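Local coordinates for protein NalP translocator (PDB 1UYN) that forms the outer-membrane beta-barrel translocator domain of an autotransporter, a hydrophilic pore through which the passenger domain is translocated to the bacterial cell surface, at residues E80-A85 / A111-D116; E97-A102 / S137-A142; G148-T153 / L184-F189; V209-L214 / G231-L236. One frame throughout, in Å; residues are numbered along the deposited sequence.

Contact 1. Residues E80-A85 / A111-D116; sequences ENTTAA and AGIRHD. With SO4 (sulfate ion), chain D.
Backbone bonds tie T83 to R114 and A85 to G112 in both directions, with T83 N lying 3.0 Å from R114 O and R114 N 2.9 Å from T83 O. The pairing runs on past the first strand residue, where D116 N meets N81 O at 2.9 Å, almost straight (170°) and in the carbonyl plane. Between these bonds, CA-H...O contacts such as that of T82 CA with R114 O fill the non-hydrogen-bonded positions.

Apolar contact on the outward face is slight. T82 CG2, anti to its own N with chi1 (measured to OG1) at -62°, reaches I113 CG1 at 3.8 Å. The same torsion sets OG1 beside the backbone N, where it donates to sulfate O2 at 2.8 Å. N81 N donates to the same oxygen, and the H115 ring stands near O4; the anion probably came from the crystallisation liquor.

Charged groups gather on the inward face. R114 NH2 forms a salt bridge with D116 OD1 at 2.8 Å, approaching the syn side of the carboxylate. NH1 has a second partner in D37, while Y122 makes a cation-pi contact with the guanidinium. A water is bonded to T83 OG1. I113 and A84 share the outer face with T82 and H115; the antiparallel pairing and the inward R114-D116 cluster fit a transmembrane hairpin of an outer-membrane beta-barrel, here strands 82-97 and 100-117.

Contact 2. Residues E97-A102 / S137-A142; sequences ENSANA and SRSTGA
S99 O is gripped by two donors of S139. The hydroxyl OG donates at 2.9 Å, standing well to the side of the carbonyl (C=O...donor angle 105°) and tilted from its plane. The amide N of S139 adds only a weak, bent bond. S139 chi1 of 72° sets OG between the backbone N and the carbonyl carbon, the rotation that turns the hydroxyl back to S99. The two serine hydroxyls then approach each other, with S99 OG a weak donor to S139 OG at 3.4 Å.

S99 belongs to a type II beta turn from E97 to A100, which links strand 82-97 to strand 100-117; the positive phi of S99 is the one such a turn needs at its third residue. Strands 100-117 and 121-139 form the next antiparallel hairpin of the barrel, and the contact lies at the end of that hairpin away from its connecting turn.

Regular pairing resumes with N101 and S137, whose amides and carbonyls bond reciprocally: N101 N to S137 O at 2.9 Å and S137 N to N101 O at 3.0 Å, each nearly along the C=O axis. Their side chains share one face, where N101 ND2 comes within 3.7 Å of S137 OG. On the other face A100 CB abuts R138 CB at 3.5 Å, with V13 of helix 12-34 touching the alanine. The guanidinium of R138 leads away from this pair, and its NE forms a salt bridge with E191.

Contact 3. Residues G148-T153 / L184-F189; sequences GSVNGT and LKQDAF
Q186 and V150 meet with their side chains crossed at about a right angle. Q186 CB leaves the strand beside G152, its non-hydrogen-bonded partner. CG, anti to the backbone N (chi1 -175°), comes within 3.4 Å of V150 CG2 and also approaches N151 O. Further out, CD lies 3.8 Å from the same methyl, and NE2 passes it more loosely. At the tip OE1 turns from the strand pair to Y132 and T18, which both hydrogen-bond to it, so a buried amide oxygen is satisfied by a neighbouring strand and by helix 12-34.

V150 CG2 also touches F189 CD1, at 3.8 Å. The edge of the F189 ring has D187 O in its plane, and F189 CB sits against S149 O. Y14 of the helix meets this ring from the barrel interior.

Pairing is reciprocal at T153 and K185, with T153 N 2.7 Å from K185 O; one further bond, D187 N to N151 O at 2.9 Å, ends it. Beyond it the chain of D187 and A188 departs from the strand, and water takes over. One molecule accepts from N151 N and donates to A188 O; a second donates to N151 OD1, its approach to D187 OD2 being doubtful. The contact belongs to an antiparallel hairpin of the beta-barrel, formed by strands 145-163 and 172-192, where an interruption in the second strand still leaves inward side chains against helix 12-34.

Contact 4. Residues V209-L214 / G231-L236; sequences VGLAGL and GVERDL
L211 and E233 lie side by side because their first torsions bring their ends together: L211 CG is anti to the carbonyl carbon (chi1 -58°), E233 CG anti to the backbone N (chi1 165°). L211 CD2 thereby lies beside the carboxylate. That group is held by two salt bridges, from K30 of helix 12-34 to OE1 and from R180 to OE2, which should stabilise its negative charge.

V209 takes the same inward face. Its CG2 touches D235 OD1 at 3.6 Å, in a side chain that points the same way and whose OD2 pairs with R239; CG1 reaches towards E233 OE2. Further along this face G213 and G231 stand opposite each other without side chains.

Past the end of the strand, L236 bends its end back, CG 3.5 Å from G210 N. Outward, A212 CB faces V232 CB. G210 N donates to R234 O at 3.1 Å and R234 N returns to G210 O; V232 N meets A212 O at 2.8 Å, whereas the reverse bond from A212 N is weak. The carboxylates thus stand among V209 and L211 inside, while A212 and V232 share the outer face with R234; the antiparallel pairing is that of a transmembrane beta hairpin in the barrel wall.

Overall arrangement
All four contacts join consecutive antiparallel strands of one closed twelve-stranded barrel. Contacts 1 and 2 share strand 100-117, but sit near its two ends on opposite sides of the chain's centre, with their own centres about 46 Å apart. Contacts 2 and 3 lie on the same side, about 19 Å between centres. Contacts 2, 3 and 4 all have partners in helix 12-34. Contact 3 is partly buried and turns both an aromatic ring and a buried amide towards that helix; the others are surface contacts. Contacts 1 and 4 belong to transmembrane strands and carry inward salt bridges; contact 2 adds serine hydroxyl bonds to its short backbone pairing, and its R138 also has a salt-bridge partner, E191. Water supplements the pairing in contacts 1 and 3.

Contact 1. Residues E80-A85 / A111-D116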
loop_
_atom_site.group_PDB
_atom_site.type_symbol
_atom_site.label_atom_id
_atom_site.label_comp_id
_atom_site.label_asym_id
_atom_site.label_seq_id
_atom_site.Cartn_x
_atom_site.Cartn_y
_atom_site.Cartn_z
ATOM N N GLU A 80 -17.133 21.809 -7.016
ATOM C CA GLU A 80 -17.990 21.188 -8.038
ATOM C C GLU A 80 -17.248 20.050 -8.796
ATOM O O GLU A 80 -17.861 19.052 -9.172
ATOM C CB GLU A 80 -18.619 22.270 -8.965
ATOM C CG GLU A 80 -19.962 22.821 -8.419
ATOM C CD GLU A 80 -20.213 24.309 -8.686
ATOM O OE1 GLU A 80 -20.684 24.645 -9.793
ATOM O OE2 GLU A 80 -19.978 25.150 -7.783
ATOM N N ASN A 81 -15.926 20.196 -8.947
ATOM C CA ASN A 81 -15.051 19.217 -9.607
ATOM C C ASN A 81 -13.889 18.683 -8.764
ATOM O O ASN A 81 -12.929 18.150 -9.305
ATOM C CB ASN A 81 -14.358 19.852 -10.836
ATOM C CG ASN A 81 -15.312 20.455 -11.833
ATOM O OD1 ASN A 81 -15.032 21.521 -12.355
ATOM N ND2 ASN A 81 -16.400 19.763 -12.148
ATOM N N THR A 82 -13.925 18.867 -7.455
ATOM C CA THR A 82 -12.804 18.483 -6.626
ATOM C C THR A 82 -13.232 17.528 -5.556
ATOM O O THR A 82 -14.293 17.658 -5.025
ATOM C CB THR A 82 -12.154 19.727 -6.067
ATOM O OG1 THR A 82 -11.691 20.478 -7.172
ATOM C CG2 THR A 82 -10.853 19.437 -5.338
ATOM N N THR A 83 -12.405 16.530 -5.275
ATOM C CA THR A 83 -12.677 15.592 -4.210
ATOM C C THR A 83 -11.436 15.478 -3.364
ATOM O O THR A 83 -10.368 15.516 -3.891
ATOM C CB THR A 83 -12.970 14.250 -4.784
ATOM O OG1 THR A 83 -13.985 14.362 -5.783
ATOM C CG2 THR A 83 -13.556 13.353 -3.721
ATOM N N ALA A 84 -11.583 15.357 -2.048
ATOM C CA ALA A 84 -10.427 15.206 -1.172
ATOM C C ALA A 84 -10.664 14.105 -0.191
ATOM O O ALA A 84 -11.786 13.775 0.145
ATOM C CB ALA A 84 -10.054 16.509 -0.455
ATOM N N ALA A 85 -9.575 13.493 0.212
ATOM C CA ALA A 85 -9.603 12.414 1.180
ATOM C C ALA A 85 -8.411 12.526 2.084
ATOM O O ALA A 85 -7.373 13.059 1.728
ATOM C CB ALA A 85 -9.619 11.079 0.483
ATOM N N ALA A 111 -3.264 11.214 2.164
ATOM C CA ALA A 111 -4.104 12.287 1.644
ATOM C C ALA A 111 -4.186 12.221 0.116
ATOM O O ALA A 111 -3.246 11.860 -0.563
ATOM C CB ALA A 111 -3.575 13.658 2.103
ATOM N N GLY A 112 -5.307 12.617 -0.425
ATOM C CA GLY A 112 -5.497 12.585 -1.864
ATOM C C GLY A 112 -6.355 13.730 -2.342
ATOM O O GLY A 112 -7.268 14.142 -1.667
ATOM N N ILE A 113 -6.033 14.292 -3.492
ATOM C CA ILE A 113 -7.004 15.195 -4.129
ATOM C C ILE A 113 -7.258 14.724 -5.568
ATOM O O ILE A 113 -6.382 14.212 -6.230
ATOM C CB ILE A 113 -6.521 16.660 -4.048
ATOM C CG1 ILE A 113 -7.561 17.579 -4.690
ATOM C CG2 ILE A 113 -5.114 16.809 -4.729
ATOM C CD1 ILE A 113 -6.978 18.958 -5.231
ATOM N N ARG A 114 -8.469 14.842 -6.034
ATOM C CA ARG A 114 -8.807 14.428 -7.401
ATOM C C ARG A 114 -9.522 15.570 -8.020
ATOM O O ARG A 114 -10.524 15.990 -7.485
ATOM C CB ARG A 114 -9.747 13.231 -7.377
ATOM C CG ARG A 114 -10.422 12.958 -8.699
ATOM C CD ARG A 114 -11.181 11.643 -8.757
ATOM N NE ARG A 114 -12.194 11.727 -9.799
ATOM C CZ ARG A 114 -12.634 10.712 -10.536
ATOM N NH1 ARG A 114 -12.192 9.474 -10.381
ATOM N NH2 ARG A 114 -13.522 10.954 -11.470
ATOM N N HIS A 115 -8.976 16.112 -9.093
ATOM C CA HIS A 115 -9.625 17.152 -9.880
ATOM C C HIS A 115 -10.195 16.542 -11.138
ATOM O O HIS A 115 -9.459 15.962 -11.887
ATOM C CB HIS A 115 -8.596 18.217 -10.276
ATOM C CG HIS A 115 -9.208 19.443 -10.847
ATOM N ND1 HIS A 115 -10.203 19.395 -11.799
ATOM C CD2 HIS A 115 -9.009 20.751 -10.581
ATOM C CE1 HIS A 115 -10.603 20.617 -12.087
ATOM N NE2 HIS A 115 -9.899 21.459 -11.361
ATOM N N ASP A 116 -11.497 16.703 -11.379
ATOM C CA ASP A 116 -12.159 16.313 -12.637
ATOM C C ASP A 116 -12.215 17.409 -13.680
ATOM O O ASP A 116 -12.542 18.551 -13.390
ATOM C CB ASP A 116 -13.579 15.858 -12.394
ATOM C CG ASP A 116 -13.641 14.554 -11.658
ATOM O OD1 ASP A 116 -13.008 13.591 -12.067
ATOM O OD2 ASP A 116 -14.294 14.364 -10.628
HETATM S S SO4 D . -13.675 23.305 -8.489
HETATM O O1 SO4 D . -12.707 24.186 -7.809
HETATM O O2 SO4 D . -13.886 22.055 -7.785
HETATM O O3 SO4 D . -15.015 23.927 -8.585
HETATM O O4 SO4 D . -13.172 23.057 -9.846
HETATM O O HOH W 1 -13.299 15.060 -8.416
#

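Contact 2. Residues E97-A102 / S137-A142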
loop_
_atom_site.group_PDB
_atom_site.type_symbol
_atom_site.label_atom_id
_atom_site.label_comp_id
_atom_site.label_asym_id
_atom_site.label_seq_id
_atom_site.Cartn_x
_atom_site.Cartn_y
_atom_site.Cartn_z
ATOM N N GLU A 97 11.971 -15.362 7.099
ATOM C CA GLU A 97 13.106 -15.771 6.275
ATOM C C GLU A 97 13.714 -16.995 6.939
ATOM O O GLU A 97 13.345 -17.325 8.075
ATOM C CB GLU A 97 14.173 -14.707 6.329
ATOM C CG GLU A 97 14.079 -13.654 5.275
ATOM C CD GLU A 97 15.139 -12.577 5.463
ATOM O OE1 GLU A 97 16.183 -12.862 6.067
ATOM O OE2 GLU A 97 14.925 -11.437 5.002
ATOM N N ASN A 98 14.670 -17.647 6.284
ATOM C CA ASN A 98 15.491 -18.588 7.003
ATOM C C ASN A 98 16.159 -17.744 8.100
ATOM O O ASN A 98 16.663 -16.624 7.840
ATOM C CB ASN A 98 16.535 -19.283 6.098
ATOM C CG ASN A 98 17.488 -20.226 6.898
ATOM O OD1 ASN A 98 17.039 -21.227 7.508
ATOM N ND2 ASN A 98 18.804 -19.898 6.906
ATOM N N SER A 99 16.099 -18.242 9.335
ATOM C CA SER A 99 16.968 -17.737 10.388
ATOM C C SER A 99 16.470 -16.526 11.168
ATOM O O SER A 99 17.151 -16.093 12.112
ATOM C CB SER A 99 18.364 -17.395 9.807
ATOM O OG SER A 99 19.212 -18.524 9.862
ATOM N N ALA A 100 15.322 -15.968 10.789
ATOM C CA ALA A 100 14.976 -14.608 11.212
ATOM C C ALA A 100 13.575 -14.200 10.824
ATOM O O ALA A 100 13.103 -14.504 9.731
ATOM C CB ALA A 100 15.951 -13.593 10.589
ATOM N N ASN A 101 12.928 -13.450 11.699
ATOM C CA ASN A 101 11.708 -12.806 11.322
ATOM C C ASN A 101 11.561 -11.431 11.955
ATOM O O ASN A 101 12.383 -11.043 12.753
ATOM C CB ASN A 101 10.546 -13.723 11.614
ATOM C CG ASN A 101 10.418 -14.023 13.036
ATOM O OD1 ASN A 101 10.251 -15.179 13.404
ATOM N ND2 ASN A 101 10.489 -12.994 13.871
ATOM N N ALA A 102 10.519 -10.709 11.561
ATOM C CA ALA A 102 10.433 -9.280 11.745
ATOM C C ALA A 102 9.003 -8.871 11.896
ATOM O O ALA A 102 8.182 -9.308 11.142
ATOM C CB ALA A 102 10.997 -8.603 10.557
ATOM N N SER A 137 14.011 -10.410 15.163
ATOM C CA SER A 137 14.856 -11.376 15.847
ATOM C C SER A 137 15.433 -12.346 14.833
ATOM O O SER A 137 14.749 -12.761 13.912
ATOM C CB SER A 137 14.131 -12.121 16.951
ATOM O OG SER A 137 12.795 -12.256 16.620
ATOM N N ARG A 138 16.719 -12.650 14.990
ATOM C CA ARG A 138 17.403 -13.594 14.122
ATOM C C ARG A 138 18.221 -14.599 14.900
ATOM O O ARG A 138 19.122 -14.228 15.652
ATOM C CB ARG A 138 18.354 -12.930 13.097
ATOM C CG ARG A 138 18.637 -11.484 13.214
ATOM C CD ARG A 138 19.717 -11.049 12.233
ATOM N NE ARG A 138 20.917 -10.660 12.965
ATOM C CZ ARG A 138 22.141 -11.094 12.730
ATOM N NH1 ARG A 138 22.388 -11.963 11.768
ATOM N NH2 ARG A 138 23.138 -10.642 13.471
ATOM N N SER A 139 17.899 -15.871 14.684
ATOM C CA SER A 139 18.738 -16.963 15.116
ATOM C C SER A 139 20.134 -16.697 14.603
ATOM O O SER A 139 20.351 -16.472 13.412
ATOM C CB SER A 139 18.222 -18.310 14.598
ATOM O OG SER A 139 18.452 -18.438 13.204
ATOM N N THR A 140 21.062 -16.676 15.536
ATOM C CA THR A 140 22.441 -16.419 15.253
ATOM C C THR A 140 23.275 -17.642 15.616
ATOM O O THR A 140 24.449 -17.687 15.287
ATOM C CB THR A 140 22.869 -15.177 16.048
ATOM O OG1 THR A 140 24.203 -14.792 15.683
ATOM C CG2 THR A 140 22.954 -15.466 17.550
ATOM N N GLY A 141 22.666 -18.634 16.276
ATOM C CA GLY A 141 23.388 -19.798 16.797
ATOM C C GLY A 141 22.490 -20.901 17.363
ATOM O O GLY A 141 21.384 -21.113 16.875
ATOM N N ALA A 142 22.962 -21.608 18.383
ATOM C CA ALA A 142 22.199 -22.702 19.003
ATOM C C ALA A 142 21.357 -22.182 20.184
ATOM O O ALA A 142 21.846 -22.112 21.306
ATOM C CB ALA A 142 23.159 -23.838 19.462
#

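Contact 3. Residues G148-T153 / L184-F189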
loop_
_atom_site.group_PDB
_atom_site.type_symbol
_atom_site.label_atom_id
_atom_site.label_comp_id
_atom_site.label_asym_id
_atom_site.label_seq_id
_atom_site.Cartn_x
_atom_site.Cartn_y
_atom_site.Cartn_z
ATOM N N GLY A 148 16.664 -6.674 17.359
ATOM C CA GLY A 148 17.002 -5.394 16.770
ATOM C C GLY A 148 15.805 -4.561 16.418
ATOM O O GLY A 148 14.788 -5.054 15.963
ATOM N N SER A 149 15.921 -3.270 16.637
ATOM C CA SER A 149 14.759 -2.400 16.533
ATOM C C SER A 149 15.133 -1.167 15.743
ATOM O O SER A 149 16.130 -0.487 16.026
ATOM C CB SER A 149 14.223 -2.043 17.943
ATOM O OG SER A 149 12.795 -1.945 17.908
ATOM N N VAL A 150 14.363 -0.884 14.714
ATOM C CA VAL A 150 14.718 0.258 13.850
ATOM C C VAL A 150 13.489 1.025 13.471
ATOM O O VAL A 150 12.439 0.436 13.240
ATOM C CB VAL A 150 15.539 -0.160 12.582
ATOM C CG1 VAL A 150 14.771 -1.079 11.729
ATOM C CG2 VAL A 150 15.970 1.056 11.776
ATOM N N ASN A 151 13.634 2.335 13.440
ATOM C CA ASN A 151 12.580 3.197 13.032
ATOM C C ASN A 151 12.883 3.772 11.711
ATOM O O ASN A 151 14.018 3.963 11.369
ATOM C CB ASN A 151 12.344 4.310 14.042
ATOM C CG ASN A 151 12.163 3.785 15.449
ATOM O OD1 ASN A 151 12.909 4.183 16.359
ATOM N ND2 ASN A 151 11.192 2.900 15.646
ATOM N N GLY A 152 11.844 4.040 10.951
ATOM C CA GLY A 152 11.987 4.794 9.732
ATOM C C GLY A 152 10.774 5.677 9.461
ATOM O O GLY A 152 9.819 5.730 10.209
ATOM N N THR A 153 10.892 6.422 8.377
ATOM C CA THR A 153 9.854 7.254 7.830
ATOM C C THR A 153 9.775 6.894 6.391
ATOM O O THR A 153 10.792 6.679 5.743
ATOM C CB THR A 153 10.246 8.679 7.938
ATOM O OG1 THR A 153 10.542 8.947 9.305
ATOM C CG2 THR A 153 9.050 9.593 7.665
ATOM N N LEU A 184 12.212 6.893 1.586
ATOM C CA LEU A 184 12.321 6.160 2.843
ATOM C C LEU A 184 13.540 6.717 3.538
ATOM O O LEU A 184 14.601 6.702 2.963
ATOM C CB LEU A 184 12.511 4.670 2.588
ATOM C CG LEU A 184 12.592 3.869 3.902
ATOM C CD1 LEU A 184 11.462 2.883 4.005
ATOM C CD2 LEU A 184 13.905 3.144 3.993
ATOM N N LYS A 185 13.379 7.247 4.739
ATOM C CA LYS A 185 14.525 7.553 5.584
ATOM C C LYS A 185 14.458 6.542 6.748
ATOM O O LYS A 185 13.445 6.464 7.453
ATOM C CB LYS A 185 14.486 9.010 6.072
ATOM C CG LYS A 185 14.153 10.129 4.994
ATOM C CD LYS A 185 15.314 11.153 4.793
ATOM C CE LYS A 185 14.922 12.683 4.679
ATOM N NZ LYS A 185 13.545 13.007 5.190
ATOM N N GLN A 186 15.471 5.714 6.914
ATOM C CA GLN A 186 15.529 4.786 8.035
ATOM C C GLN A 186 16.711 5.121 8.946
ATOM O O GLN A 186 17.822 5.284 8.450
ATOM C CB GLN A 186 15.679 3.368 7.518
ATOM C CG GLN A 186 15.626 2.282 8.577
ATOM C CD GLN A 186 15.560 0.878 7.956
ATOM O OE1 GLN A 186 14.478 0.435 7.465
ATOM N NE2 GLN A 186 16.721 0.186 7.936
ATOM N N ASP A 187 16.460 5.188 10.259
ATOM C CA ASP A 187 17.491 5.404 11.273
ATOM C C ASP A 187 18.498 4.279 11.431
ATOM O O ASP A 187 18.282 3.124 11.085
ATOM C CB ASP A 187 16.870 5.607 12.665
ATOM C CG ASP A 187 15.924 6.813 12.747
ATOM O OD1 ASP A 187 15.813 7.539 11.723
ATOM O OD2 ASP A 187 15.265 7.098 13.796
ATOM N N ALA A 188 19.620 4.665 12.013
ATOM C CA ALA A 188 20.607 3.733 12.523
ATOM C C ALA A 188 20.003 2.861 13.621
ATOM O O ALA A 188 19.052 3.243 14.264
ATOM C CB ALA A 188 21.771 4.485 13.075
ATOM N N PHE A 189 20.551 1.667 13.789
ATOM C CA PHE A 189 20.136 0.780 14.852
ATOM C C PHE A 189 21.286 -0.131 15.218
ATOM O O PHE A 189 22.315 -0.167 14.554
ATOM C CB PHE A 189 18.949 -0.063 14.414
ATOM C CG PHE A 189 19.272 -1.015 13.302
ATOM C CD1 PHE A 189 19.356 -0.564 11.996
ATOM C CD2 PHE A 189 19.527 -2.345 13.566
ATOM C CE1 PHE A 189 19.671 -1.423 10.979
ATOM C CE2 PHE A 189 19.846 -3.203 12.558
ATOM C CZ PHE A 189 19.921 -2.737 11.247
HETATM O O HOH W 2 15.243 5.504 15.765
HETATM O O HOH W 3 16.123 3.081 15.314
#

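Contact 4. Residues V209-L214 / G231-L236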
loop_
_atom_site.group_PDB
_atom_site.type_symbol
_atom_site.label_atom_id
_atom_site.label_comp_id
_atom_site.label_asym_id
_atom_site.label_seq_id
_atom_site.Cartn_x
_atom_site.Cartn_y
_atom_site.Cartn_z
ATOM N N VAL A 209 8.119 4.979 -9.178
ATOM C CA VAL A 209 7.314 3.818 -9.571
ATOM C C VAL A 209 6.355 4.256 -10.664
ATOM O O VAL A 209 5.614 5.249 -10.513
ATOM C CB VAL A 209 6.435 3.273 -8.376
ATOM C CG1 VAL A 209 5.755 1.980 -8.785
ATOM C CG2 VAL A 209 7.267 3.032 -7.122
ATOM N N GLY A 210 6.340 3.523 -11.756
ATOM C CA GLY A 210 5.372 3.766 -12.811
ATOM C C GLY A 210 4.246 2.786 -12.644
ATOM O O GLY A 210 4.447 1.631 -12.309
ATOM N N LEU A 211 3.050 3.278 -12.916
ATOM C CA LEU A 211 1.766 2.636 -12.583
ATOM C C LEU A 211 0.854 2.884 -13.748
ATOM O O LEU A 211 0.960 3.912 -14.423
ATOM C CB LEU A 211 1.128 3.271 -11.349
ATOM C CG LEU A 211 2.002 3.233 -10.104
ATOM C CD1 LEU A 211 1.644 4.396 -9.168
ATOM C CD2 LEU A 211 1.878 1.894 -9.361
ATOM N N ALA A 212 -0.046 1.950 -13.975
ATOM C CA ALA A 212 -0.883 1.953 -15.174
ATOM C C ALA A 212 -1.889 0.870 -14.937
ATOM O O ALA A 212 -1.573 -0.117 -14.303
ATOM C CB ALA A 212 -0.065 1.675 -16.444
ATOM N N GLY A 213 -3.103 1.055 -15.396
ATOM C CA GLY A 213 -4.191 0.283 -14.841
ATOM C C GLY A 213 -5.510 0.518 -15.513
ATOM O O GLY A 213 -5.709 1.529 -16.174
ATOM N N LEU A 214 -6.401 -0.448 -15.302
ATOM C CA LEU A 214 -7.690 -0.586 -15.999
ATOM C C LEU A 214 -8.691 -0.948 -14.954
ATOM O O LEU A 214 -8.396 -1.759 -14.091
ATOM C CB LEU A 214 -7.639 -1.748 -16.968
ATOM C CG LEU A 214 -6.876 -1.569 -18.280
ATOM C CD1 LEU A 214 -7.175 -2.734 -19.293
ATOM C CD2 LEU A 214 -7.208 -0.207 -18.901
ATOM N N GLY A 231 -3.608 -4.278 -13.840
ATOM C CA GLY A 231 -2.645 -3.200 -13.706
ATOM C C GLY A 231 -1.215 -3.634 -13.857
ATOM O O GLY A 231 -0.882 -4.806 -13.798
ATOM N N VAL A 232 -0.363 -2.642 -13.995
ATOM C CA VAL A 232 1.051 -2.823 -14.217
ATOM C C VAL A 232 1.765 -1.864 -13.258
ATOM O O VAL A 232 1.265 -0.793 -12.921
ATOM C CB VAL A 232 1.311 -2.529 -15.686
ATOM C CG1 VAL A 232 2.662 -1.990 -15.929
ATOM C CG2 VAL A 232 1.059 -3.785 -16.512
ATOM N N GLU A 233 2.922 -2.273 -12.776
ATOM C CA GLU A 233 3.630 -1.538 -11.734
ATOM C C GLU A 233 5.092 -1.986 -11.753
ATOM O O GLU A 233 5.399 -3.152 -11.921
ATOM C CB GLU A 233 2.948 -1.800 -10.406
ATOM C CG GLU A 233 3.723 -1.416 -9.153
ATOM C CD GLU A 233 2.802 -1.006 -7.974
ATOM O OE1 GLU A 233 1.500 -1.038 -8.136
ATOM O OE2 GLU A 233 3.378 -0.598 -6.922
ATOM N N ARG A 234 6.004 -1.047 -11.641
ATOM C CA ARG A 234 7.406 -1.351 -11.823
ATOM C C ARG A 234 8.262 -0.250 -11.245
ATOM O O ARG A 234 8.030 0.907 -11.517
ATOM C CB ARG A 234 7.724 -1.469 -13.308
ATOM C CG ARG A 234 9.104 -2.001 -13.627
ATOM C CD ARG A 234 9.347 -2.005 -15.078
ATOM N NE ARG A 234 10.355 -2.960 -15.528
ATOM C CZ ARG A 234 11.630 -2.724 -15.461
ATOM N NH1 ARG A 234 12.102 -1.590 -14.923
ATOM N NH2 ARG A 234 12.457 -3.622 -15.920
ATOM N N ASP A 235 9.291 -0.597 -10.499
ATOM C CA ASP A 235 10.179 0.445 -10.036
ATOM C C ASP A 235 10.938 0.960 -11.252
ATOM O O ASP A 235 11.297 0.212 -12.150
ATOM C CB ASP A 235 11.098 -0.048 -8.923
ATOM C CG ASP A 235 10.345 -0.396 -7.648
ATOM O OD1 ASP A 235 9.161 -0.065 -7.491
ATOM O OD2 ASP A 235 10.857 -1.029 -6.719
ATOM N N LEU A 236 11.083 2.266 -11.327
ATOM C CA LEU A 236 11.742 2.885 -12.458
ATOM C C LEU A 236 13.208 3.112 -12.160
ATOM O O LEU A 236 13.986 3.351 -13.090
ATOM C CB LEU A 236 11.010 4.186 -12.875
ATOM C CG LEU A 236 9.532 3.943 -13.186
ATOM C CD1 LEU A 236 8.832 5.196 -13.697
ATOM C CD2 LEU A 236 9.412 2.787 -14.187
#